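Local coordinates for sister chromatid cohesion protein (Chaetomium thermophilum, PDB 5T8V) that probably acts as a cohesin loader on chromatin, this chain being the C-terminal HEAT-repeat fragment of Scc2, at residues Arg576-Ser580 / Thr581-Tyr585; Leu565-Arg568 / Leu569-Ile573; Glu350-Gly353 / Ala354-Ser358. All coordinates share one frame; numbering follows the deposited sequence.

Contact 1. Residues Arg576-Ser580 / Thr581-Tyr585; sequences RKWLS and TEYTY
W578 and E582 meet because their first torsions turn them to the same side of one short helical turn. In W578, CG lies anti to the backbone N (chi1 -168°), and the indole swings along the helix toward E582. In E582, CG is anti to the carbonyl carbon (chi1 -62°), and a bend at chi2 folds the chain over the indole. E582 CG then sits over one face of the five-membered ring of W578, 3.8 Å from its centroid, in a CH-pi contact. The six-membered end of W578 reaches Y583. W578 CZ3 meets Y583 CE1 at the edge of the phenol, at 3.5 Å. The two rings meet obliquely, their planes 63° apart.

The backbone supplies the rest. E582 N bonds to W578 O (3.1 Å) and Y583 N to L579 O (3.1 Å). T581 grips K577 O twice, through its backbone N at 3.2 Å and through OG1 at 2.8 Å. The two donors come from opposite faces of the carbonyl plane. Y583 then leaves helical geometry, and helix 578-582 ends.

This short helix follows helix 556-574 in the HEAT-repeat protein. W578 packs on E571 and M572 of that helix, and L579 on R511 and E515 of helix 509-520. Y583 makes an edge-to-face contact with W506. The contact thus combines ring packing with a carbonyl, K577 O, that accepts two hydrogen bonds from T581. The CG methylene of E582 covers one face of the indole, while its carboxylate stands steeply to the ring plane.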
ATOM      1  N   ARG A 576      -7.426  37.674  34.947  1.00 66.52           N
ATOM      2  CA  ARG A 576      -7.174  36.238  35.022  1.00 67.86           C
ATOM      3  C   ARG A 576      -7.391  35.693  36.429  1.00 68.48           C
ATOM      4  O   ARG A 576      -7.810  34.541  36.585  1.00 67.63           O
ATOM      5  CB  ARG A 576      -5.757  35.928  34.541  1.00 69.21           C
ATOM      6  CG  ARG A 576      -4.655  36.566  35.371  1.00 73.16           C
ATOM      7  CD  ARG A 576      -3.285  36.309  34.756  1.00 74.44           C
ATOM      8  NE  ARG A 576      -2.198  36.721  35.642  1.00 77.59           N
ATOM      9  CZ  ARG A 576      -1.715  37.957  35.723  1.00 79.86           C
ATOM     10  NH1 ARG A 576      -0.723  38.225  36.562  1.00 81.50           N
ATOM     11  NH2 ARG A 576      -2.220  38.930  34.974  1.00 79.37           N
ATOM     12  N   LYS A 577      -7.121  36.498  37.458  1.00 61.13           N
ATOM     13  CA  LYS A 577      -7.327  36.067  38.837  1.00 62.47           C
ATOM     14  C   LYS A 577      -8.798  35.992  39.226  1.00 60.53           C
ATOM     15  O   LYS A 577      -9.096  35.637  40.372  1.00 62.17           O
ATOM     16  CB  LYS A 577      -6.598  37.013  39.794  1.00 66.75           C
ATOM     17  CG  LYS A 577      -5.085  37.000  39.663  1.00 68.75           C
ATOM     18  CD  LYS A 577      -4.449  38.008  40.605  1.00 73.42           C
ATOM     19  CE  LYS A 577      -2.931  37.977  40.524  1.00 74.78           C
ATOM     20  NZ  LYS A 577      -2.304  38.974  41.439  1.00 78.88           N
ATOM     21  N   TRP A 578      -9.716  36.312  38.312  1.00 40.65           N
ATOM     22  CA  TRP A 578     -11.135  36.345  38.652  1.00 38.95           C
ATOM     23  C   TRP A 578     -11.661  34.952  38.979  1.00 37.84           C
ATOM     24  O   TRP A 578     -12.510  34.796  39.864  1.00 40.32           O
ATOM     25  CB  TRP A 578     -11.922  36.962  37.496  1.00 36.83           C
ATOM     26  CG  TRP A 578     -13.344  37.308  37.820  1.00 38.26           C
ATOM     27  CD1 TRP A 578     -13.802  38.483  38.344  1.00 39.91           C
ATOM     28  CD2 TRP A 578     -14.496  36.480  37.624  1.00 38.22           C
ATOM     29  NE1 TRP A 578     -15.167  38.433  38.491  1.00 41.85           N
ATOM     30  CE2 TRP A 578     -15.618  37.215  38.055  1.00 40.89           C
ATOM     31  CE3 TRP A 578     -14.688  35.186  37.128  1.00 36.69           C
ATOM     32  CZ2 TRP A 578     -16.913  36.700  38.008  1.00 42.30           C
ATOM     33  CZ3 TRP A 578     -15.974  34.677  37.080  1.00 38.56           C
ATOM     34  CH2 TRP A 578     -17.069  35.432  37.518  1.00 41.33           C
ATOM     35  N   LEU A 579     -11.166  33.928  38.282  1.00 35.55           N
ATOM     36  CA  LEU A 579     -11.679  32.576  38.476  1.00 35.18           C
ATOM     37  C   LEU A 579     -11.414  32.086  39.895  1.00 37.60           C
ATOM     38  O   LEU A 579     -12.340  31.704  40.620  1.00 39.94           O
ATOM     39  CB  LEU A 579     -11.053  31.626  37.453  1.00 31.33           C
ATOM     40  CG  LEU A 579     -11.385  30.141  37.629  1.00 30.40           C
ATOM     41  CD1 LEU A 579     -12.882  29.905  37.528  1.00 32.24           C
ATOM     42  CD2 LEU A 579     -10.637  29.299  36.607  1.00 28.21           C
ATOM     43  N   SER A 580     -10.145  32.085  40.308  1.00 45.25           N
ATOM     44  CA  SER A 580      -9.784  31.561  41.619  1.00 48.00           C
ATOM     45  C   SER A 580     -10.277  32.443  42.758  1.00 51.36           C
ATOM     46  O   SER A 580     -10.469  31.943  43.871  1.00 53.86           O
ATOM     47  CB  SER A 580      -8.267  31.394  41.712  1.00 48.59           C
ATOM     48  OG  SER A 580      -7.601  32.597  41.369  1.00 48.79           O
ATOM     49  N   THR A 581     -10.486  33.737  42.508  1.00 47.15           N
ATOM     50  CA  THR A 581     -10.915  34.646  43.566  1.00 52.04           C
ATOM     51  C   THR A 581     -12.404  34.499  43.866  1.00 54.12           C
ATOM     52  O   THR A 581     -12.802  34.474  45.035  1.00 58.20           O
ATOM     53  CB  THR A 581     -10.594  36.093  43.178  1.00 52.71           C
ATOM     54  OG1 THR A 581      -9.173  36.265  43.099  1.00 52.70           O
ATOM     55  CG2 THR A 581     -11.163  37.083  44.198  1.00 56.24           C
ATOM     56  N   GLU A 582     -13.237  34.402  42.831  1.00 55.76           N
ATOM     57  CA  GLU A 582     -14.682  34.369  43.017  1.00 57.44           C
ATOM     58  C   GLU A 582     -15.234  32.964  43.211  1.00 56.77           C
ATOM     59  O   GLU A 582     -16.380  32.823  43.654  1.00 58.68           O
ATOM     60  CB  GLU A 582     -15.381  35.020  41.817  1.00 57.21           C
ATOM     61  CG  GLU A 582     -15.053  36.497  41.615  1.00 57.84           C
ATOM     62  CD  GLU A 582     -15.707  37.400  42.645  1.00 63.00           C
ATOM     63  OE1 GLU A 582     -15.601  37.111  43.856  1.00 65.37           O
ATOM     64  OE2 GLU A 582     -16.337  38.401  42.241  1.00 64.97           O
ATOM     65  N   TYR A 583     -14.460  31.928  42.894  1.00 53.01           N
ATOM     66  CA  TYR A 583     -14.912  30.553  43.041  1.00 55.52           C
ATOM     67  C   TYR A 583     -13.784  29.705  43.610  1.00 58.71           C
ATOM     68  O   TYR A 583     -12.612  30.090  43.585  1.00 58.01           O
ATOM     69  CB  TYR A 583     -15.376  29.953  41.705  1.00 51.20           C
ATOM     70  CG  TYR A 583     -16.474  30.730  41.015  1.00 50.87           C
ATOM     71  CD1 TYR A 583     -16.172  31.763  40.136  1.00 48.93           C
ATOM     72  CD2 TYR A 583     -17.811  30.427  41.235  1.00 53.20           C
ATOM     73  CE1 TYR A 583     -17.173  32.475  39.501  1.00 49.94           C
ATOM     74  CE2 TYR A 583     -18.819  31.135  40.605  1.00 54.30           C
ATOM     75  CZ  TYR A 583     -18.493  32.158  39.738  1.00 53.07           C
ATOM     76  OH  TYR A 583     -19.492  32.865  39.107  1.00 54.15           O
ATOM     77  N   THR A 584     -14.160  28.540  44.131  1.00 53.86           N
ATOM     78  CA  THR A 584     -13.215  27.510  44.530  1.00 58.41           C
ATOM     79  C   THR A 584     -13.689  26.179  43.965  1.00 59.23           C
ATOM     80  O   THR A 584     -14.886  25.972  43.747  1.00 61.69           O
ATOM     81  CB  THR A 584     -13.068  27.418  46.057  1.00 64.73           C
ATOM     82  OG1 THR A 584     -14.344  27.157  46.653  1.00 68.62           O
ATOM     83  CG2 THR A 584     -12.499  28.715  46.618  1.00 66.82           C
ATOM     84  N   TYR A 585     -12.738  25.279  43.727  1.00 74.10           N
ATOM     85  CA  TYR A 585     -13.006  24.055  42.987  1.00 73.56           C
ATOM     86  C   TYR A 585     -12.178  22.920  43.572  1.00 78.48           C
ATOM     87  O   TYR A 585     -11.194  23.141  44.283  1.00 80.67           O
ATOM     88  CB  TYR A 585     -12.688  24.245  41.498  1.00 67.69           C
ATOM     89  CG  TYR A 585     -13.194  23.154  40.578  1.00 66.23           C
ATOM     90  CD1 TYR A 585     -14.532  23.094  40.209  1.00 68.52           C
ATOM     91  CD2 TYR A 585     -12.328  22.204  40.056  1.00 64.19           C
ATOM     92  CE1 TYR A 585     -14.995  22.107  39.357  1.00 68.03           C
ATOM     93  CE2 TYR A 585     -12.779  21.216  39.202  1.00 63.66           C
ATOM     94  CZ  TYR A 585     -14.113  21.172  38.857  1.00 65.08           C
ATOM     95  OH  TYR A 585     -14.566  20.189  38.008  1.00 63.89           O
TER

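Contact 2. Residues Leu565-Arg568 / Leu569-Ile573; sequences LAYR and LREMI
E571 folds back over Y567, one turn earlier in helix 556-574. Its CB lies beside the backbone, 3.5 Å from R568 O. At CG the chain passes over one face of the phenol. This carbon is 3.9 Å from the centroid of the Y567 ring, 20° off the ring normal, in a CH-pi contact. A bend at chi2 (-74°) then carries CD onward to the hydroxyl end of the ring. The tip, OE2, comes to 2.8 Å from Y567 OH. The carboxylate plane stands steeply to the ring.

Y567 can be met this way because its CG is anti to the backbone N (chi1 172°), which swings the ring along the helix toward E571. R570 approaches the same ring near CD1, where R570 NH2 is 3.5 Å from Y567 CD1. Its guanidinium plane is nearly perpendicular to the ring, in an oblique approach. The same NH2 is hydrogen-bonded to I347 O.

M572 reaches back one turn to R568. Its CE lies 3.8 Å from R568 CB. R568 extends from CG to NE, away from this pair. Its NH2 forms a salt bridge with E350, and its guanidinium has a cation-pi contact with W506.

Regular helical bonds run beneath all this, such as E571 N to Y567 O (2.9 Å) and L569 N to L565 O (2.9 Å). Apolar side chains of the segment face neighbouring helices: L565 and L569 pack on helix 527-550, and A566 on helix 357-391. Y567 is thus met by a methylene over its face, a carboxylate oxygen near its hydroxyl and a guanidinium NH2 near CD1. The strongest polar partners of the two arginines, E350 and I347, lie elsewhere in the fold.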
ATOM      1  N   LEU A 565     -22.237  31.741  31.466  1.00 36.02           N
ATOM      2  CA  LEU A 565     -20.885  31.425  31.017  1.00 31.11           C
ATOM      3  C   LEU A 565     -20.273  32.594  30.258  1.00 28.93           C
ATOM      4  O   LEU A 565     -19.068  32.849  30.363  1.00 26.74           O
ATOM      5  CB  LEU A 565     -20.901  30.173  30.141  1.00 27.62           C
ATOM      6  CG  LEU A 565     -21.132  28.842  30.855  1.00 28.60           C
ATOM      7  CD1 LEU A 565     -21.453  27.746  29.848  1.00 26.35           C
ATOM      8  CD2 LEU A 565     -19.916  28.462  31.683  1.00 28.07           C
ATOM      9  N   ALA A 566     -21.086  33.317  29.486  1.00 30.28           N
ATOM     10  CA  ALA A 566     -20.573  34.459  28.740  1.00 30.22           C
ATOM     11  C   ALA A 566     -20.056  35.536  29.685  1.00 32.15           C
ATOM     12  O   ALA A 566     -18.918  36.008  29.551  1.00 31.89           O
ATOM     13  CB  ALA A 566     -21.663  35.015  27.824  1.00 31.40           C
ATOM     14  N   TYR A 567     -20.879  35.935  30.659  1.00 25.07           N
ATOM     15  CA  TYR A 567     -20.435  36.919  31.640  1.00 25.44           C
ATOM     16  C   TYR A 567     -19.176  36.443  32.357  1.00 23.54           C
ATOM     17  O   TYR A 567     -18.164  37.155  32.408  1.00 22.83           O
ATOM     18  CB  TYR A 567     -21.554  37.196  32.646  1.00 29.06           C
ATOM     19  CG  TYR A 567     -21.122  38.058  33.813  1.00 30.29           C
ATOM     20  CD1 TYR A 567     -21.117  39.443  33.714  1.00 31.18           C
ATOM     21  CD2 TYR A 567     -20.717  37.486  35.013  1.00 30.89           C
ATOM     22  CE1 TYR A 567     -20.722  40.235  34.779  1.00 33.27           C
ATOM     23  CE2 TYR A 567     -20.318  38.268  36.081  1.00 32.93           C
ATOM     24  CZ  TYR A 567     -20.322  39.642  35.959  1.00 34.69           C
ATOM     25  OH  TYR A 567     -19.927  40.426  37.022  1.00 36.53           O
ATOM     26  N   ARG A 568     -19.222  35.230  32.913  1.00 27.26           N
ATOM     27  CA  ARG A 568     -18.086  34.698  33.657  1.00 26.64           C
ATOM     28  C   ARG A 568     -16.810  34.753  32.829  1.00 22.74           C
ATOM     29  O   ARG A 568     -15.798  35.310  33.265  1.00 21.91           O
ATOM     30  CB  ARG A 568     -18.376  33.263  34.097  1.00 27.65           C
ATOM     31  CG  ARG A 568     -19.506  33.151  35.102  1.00 32.94           C
ATOM     32  CD  ARG A 568     -19.948  31.713  35.289  1.00 35.35           C
ATOM     33  NE  ARG A 568     -21.150  31.622  36.117  1.00 41.17           N
ATOM     34  CZ  ARG A 568     -21.853  30.510  36.303  1.00 42.85           C
ATOM     35  NH1 ARG A 568     -21.486  29.377  35.719  1.00 40.93           N
ATOM     36  NH2 ARG A 568     -22.931  30.534  37.073  1.00 45.67           N
ATOM     37  N   LEU A 569     -16.839  34.176  31.626  1.00 23.73           N
ATOM     38  CA  LEU A 569     -15.634  34.135  30.802  1.00 20.82           C
ATOM     39  C   LEU A 569     -15.168  35.528  30.410  1.00 21.70           C
ATOM     40  O   LEU A 569     -13.961  35.757  30.266  1.00 18.99           O
ATOM     41  CB  LEU A 569     -15.874  33.284  29.556  1.00 16.88           C
ATOM     42  CG  LEU A 569     -15.469  31.812  29.690  1.00 15.66           C
ATOM     43  CD1 LEU A 569     -13.959  31.669  29.818  1.00 14.26           C
ATOM     44  CD2 LEU A 569     -16.178  31.152  30.867  1.00 18.21           C
ATOM     45  N   ARG A 570     -16.094  36.471  30.227  1.00 25.06           N
ATOM     46  CA  ARG A 570     -15.687  37.847  29.965  1.00 24.67           C
ATOM     47  C   ARG A 570     -14.891  38.403  31.143  1.00 26.18           C
ATOM     48  O   ARG A 570     -13.781  38.928  30.972  1.00 24.78           O
ATOM     49  CB  ARG A 570     -16.920  38.705  29.680  1.00 27.77           C
ATOM     50  CG  ARG A 570     -16.619  40.051  29.033  1.00 28.15           C
ATOM     51  CD  ARG A 570     -17.000  41.202  29.949  1.00 31.97           C
ATOM     52  NE  ARG A 570     -18.424  41.201  30.272  1.00 36.39           N
ATOM     53  CZ  ARG A 570     -18.987  41.983  31.188  1.00 40.77           C
ATOM     54  NH1 ARG A 570     -18.250  42.837  31.887  1.00 42.50           N
ATOM     55  NH2 ARG A 570     -20.292  41.910  31.409  1.00 42.83           N
ATOM     56  N   GLU A 571     -15.439  38.276  32.356  1.00 34.10           N
ATOM     57  CA  GLU A 571     -14.714  38.715  33.545  1.00 36.03           C
ATOM     58  C   GLU A 571     -13.371  38.009  33.672  1.00 33.92           C
ATOM     59  O   GLU A 571     -12.396  38.604  34.143  1.00 33.67           O
ATOM     60  CB  GLU A 571     -15.555  38.465  34.798  1.00 39.69           C
ATOM     61  CG  GLU A 571     -16.875  39.224  34.843  1.00 44.04           C
ATOM     62  CD  GLU A 571     -16.697  40.706  35.127  1.00 46.94           C
ATOM     63  OE1 GLU A 571     -15.646  41.269  34.755  1.00 45.11           O
ATOM     64  OE2 GLU A 571     -17.610  41.309  35.732  1.00 51.66           O
ATOM     65  N   MET A 572     -13.301  36.743  33.258  1.00 37.53           N
ATOM     66  CA  MET A 572     -12.054  35.993  33.357  1.00 34.58           C
ATOM     67  C   MET A 572     -11.014  36.519  32.378  1.00 32.70           C
ATOM     68  O   MET A 572      -9.832  36.637  32.723  1.00 33.60           O
ATOM     69  CB  MET A 572     -12.320  34.511  33.104  1.00 32.72           C
ATOM     70  CG  MET A 572     -12.266  33.649  34.347  1.00 33.56           C
ATOM     71  SD  MET A 572     -12.954  32.011  34.052  1.00 32.92           S
ATOM     72  CE  MET A 572     -14.691  32.394  34.085  1.00 36.18           C
ATOM     73  N   ILE A 573     -11.429  36.829  31.150  1.00 19.47           N
ATOM     74  CA  ILE A 573     -10.491  37.361  30.169  1.00 17.39           C
ATOM     75  C   ILE A 573      -9.995  38.731  30.606  1.00 20.72           C
ATOM     76  O   ILE A 573      -8.814  39.059  30.442  1.00 21.66           O
ATOM     77  CB  ILE A 573     -11.146  37.407  28.777  1.00 14.97           C
ATOM     78  CG1 ILE A 573     -11.397  35.983  28.275  1.00 13.97           C
ATOM     79  CG2 ILE A 573     -10.266  38.175  27.784  1.00 14.97           C
ATOM     80  CD1 ILE A 573     -12.196  35.904  26.989  1.00 13.49           C
TER

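Contact 3. Residues Glu350-Gly353 / Ala354-Ser358; sequences EAQG and ASQHS
Q352 and Q356 are joined by a side-chain hydrogen bond one turn apart. Q352 NE2 gives to Q356 OE1 at 3.0 Å, with an N-H...O angle of 138°. The donor lies above the carbonyl plane of Q356, well away from a lone-pair direction. The two amide planes are nearly parallel, 20° apart, although the chains run at a slant to each other. Q352 CG is anti to its backbone N (chi1 -174°), and the extended chain beyond it brings its NE2 to Q356 OE1. The same NE2 also makes a weak hydrogen bond to I346 O. Replacing this glutamine by an alanine is likely to leave Q356 OE1 without this donor and the Q356 side chain freer to turn.

Backbone bonds hold the turn beneath. Q356 N bonds to Q352 O at 3.1 Å, a regular helical link. A354 N reaches A351 O at 3.1 Å, only three residues back, and sits above that carbonyl plane. S355 OG adds a weak bond to Q352 O at 3.3 Å.

These bonds close helix 350-355. Q356 is the first residue to leave helical geometry, and it also holds the N-cap position of helix 357-391. The chain therefore breaks for one residue between two helices of this largely helical, HEAT-repeat protein.

A CA-H...O contact spans the break, with H357 CA 3.1 Å from G353 O. Apart from this, A354 packs against helix 556-574, on R564.

The charged and ring groups turn to outside partners. Besides its bridge to R568 of helix 556-574, E350 packs on Y567. H357 ND1 bonds to Y548 OH.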
ATOM      1  N   GLU A 350     -24.004  39.096  36.908  1.00 59.43           N
ATOM      2  CA  GLU A 350     -24.152  37.728  36.422  1.00 57.36           C
ATOM      3  C   GLU A 350     -25.608  37.388  36.141  1.00 57.53           C
ATOM      4  O   GLU A 350     -25.892  36.529  35.300  1.00 55.59           O
ATOM      5  CB  GLU A 350     -23.565  36.741  37.431  1.00 57.84           C
ATOM      6  CG  GLU A 350     -23.820  35.282  37.075  1.00 57.46           C
ATOM      7  CD  GLU A 350     -22.924  34.324  37.834  1.00 56.76           C
ATOM      8  OE1 GLU A 350     -21.888  34.768  38.374  1.00 56.62           O
ATOM      9  OE2 GLU A 350     -23.256  33.121  37.893  1.00 56.68           O
ATOM     10  N   ALA A 351     -26.543  38.045  36.830  1.00 67.13           N
ATOM     11  CA  ALA A 351     -27.957  37.769  36.607  1.00 68.35           C
ATOM     12  C   ALA A 351     -28.450  38.405  35.315  1.00 67.16           C
ATOM     13  O   ALA A 351     -29.205  37.780  34.562  1.00 67.14           O
ATOM     14  CB  ALA A 351     -28.784  38.264  37.793  1.00 71.54           C
ATOM     15  N   GLN A 352     -28.034  39.643  35.039  1.00 68.24           N
ATOM     16  CA  GLN A 352     -28.452  40.309  33.812  1.00 69.01           C
ATOM     17  C   GLN A 352     -27.978  39.566  32.572  1.00 66.21           C
ATOM     18  O   GLN A 352     -28.584  39.713  31.505  1.00 66.84           O
ATOM     19  CB  GLN A 352     -27.929  41.747  33.793  1.00 70.52           C
ATOM     20  CG  GLN A 352     -28.430  42.582  32.619  1.00 73.11           C
ATOM     21  CD  GLN A 352     -27.741  43.931  32.522  1.00 74.45           C
ATOM     22  OE1 GLN A 352     -27.168  44.422  33.494  1.00 75.29           O
ATOM     23  NE2 GLN A 352     -27.788  44.534  31.338  1.00 73.86           N
ATOM     24  N   GLY A 353     -26.913  38.768  32.688  1.00 50.55           N
ATOM     25  CA  GLY A 353     -26.425  38.020  31.545  1.00 47.00           C
ATOM     26  C   GLY A 353     -27.217  36.764  31.261  1.00 45.57           C
ATOM     27  O   GLY A 353     -27.242  36.292  30.120  1.00 43.82           O
ATOM     28  N   ALA A 354     -27.869  36.201  32.280  1.00 51.74           N
ATOM     29  CA  ALA A 354     -28.672  35.003  32.067  1.00 51.32           C
ATOM     30  C   ALA A 354     -29.977  35.324  31.350  1.00 53.26           C
ATOM     31  O   ALA A 354     -30.488  34.489  30.594  1.00 53.65           O
ATOM     32  CB  ALA A 354     -28.955  34.317  33.402  1.00 51.78           C
ATOM     33  N   SER A 355     -30.529  36.519  31.567  1.00 53.86           N
ATOM     34  CA  SER A 355     -31.771  36.916  30.913  1.00 56.25           C
ATOM     35  C   SER A 355     -31.525  37.524  29.538  1.00 54.95           C
ATOM     36  O   SER A 355     -32.267  37.235  28.592  1.00 55.93           O
ATOM     37  CB  SER A 355     -32.536  37.909  31.791  1.00 59.55           C
ATOM     38  OG  SER A 355     -31.739  39.039  32.099  1.00 60.32           O
ATOM     39  N   GLN A 356     -30.502  38.361  29.408  1.00 46.29           N
ATOM     40  CA  GLN A 356     -30.105  38.927  28.119  1.00 45.04           C
ATOM     41  C   GLN A 356     -28.935  38.145  27.531  1.00 41.08           C
ATOM     42  O   GLN A 356     -27.929  38.705  27.097  1.00 39.56           O
ATOM     43  CB  GLN A 356     -29.754  40.399  28.281  1.00 47.04           C
ATOM     44  CG  GLN A 356     -30.701  41.157  29.200  1.00 50.90           C
ATOM     45  CD  GLN A 356     -30.493  42.658  29.147  1.00 52.88           C
ATOM     46  OE1 GLN A 356     -30.228  43.295  30.165  1.00 54.30           O
ATOM     47  NE2 GLN A 356     -30.620  43.232  27.955  1.00 53.09           N
ATOM     48  N   HIS A 357     -29.082  36.819  27.522  1.00 42.00           N
ATOM     49  CA  HIS A 357     -27.983  35.937  27.134  1.00 38.45           C
ATOM     50  C   HIS A 357     -27.397  36.313  25.779  1.00 37.29           C
ATOM     51  O   HIS A 357     -26.184  36.204  25.571  1.00 36.30           O
ATOM     52  CB  HIS A 357     -28.461  34.482  27.130  1.00 37.92           C
ATOM     53  CG  HIS A 357     -29.827  34.293  26.545  1.00 40.25           C
ATOM     54  ND1 HIS A 357     -30.054  34.228  25.189  1.00 40.47           N
ATOM     55  CD2 HIS A 357     -31.037  34.162  27.137  1.00 42.67           C
ATOM     56  CE1 HIS A 357     -31.346  34.061  24.970  1.00 43.31           C
ATOM     57  NE2 HIS A 357     -31.966  34.018  26.135  1.00 44.32           N
ATOM     58  N   SER A 358     -28.238  36.756  24.844  1.00 33.12           N
ATOM     59  CA  SER A 358     -27.737  37.143  23.528  1.00 32.50           C
ATOM     60  C   SER A 358     -26.689  38.243  23.648  1.00 31.66           C
ATOM     61  O   SER A 358     -25.620  38.176  23.026  1.00 29.88           O
ATOM     62  CB  SER A 358     -28.899  37.595  22.643  1.00 34.95           C
ATOM     63  OG  SER A 358     -28.438  38.039  21.381  1.00 34.62           O
TER

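Along the chain the order is contact 3, contact 2, contact 1. All three lie on the same side of the chain's centre. The centre of contact 2 is about 12 Å from that of contact 3 and about 11 Å from that of contact 1, while the latter two are about 20 Å apart. Helix 556-574, which carries contact 2, lies between the others. Helix 578-582 of contact 1 follows it, and L579 packs on M572. Contact 3, much earlier, spans helix 350-355 and the start of helix 357-391. Its E350 CA is 3.7 Å from Y567 CD2, and its E350 OE1 is 3.1 Å from Y583 OH. Helices distant in sequence thus join in one helical-repeat region of Scc2.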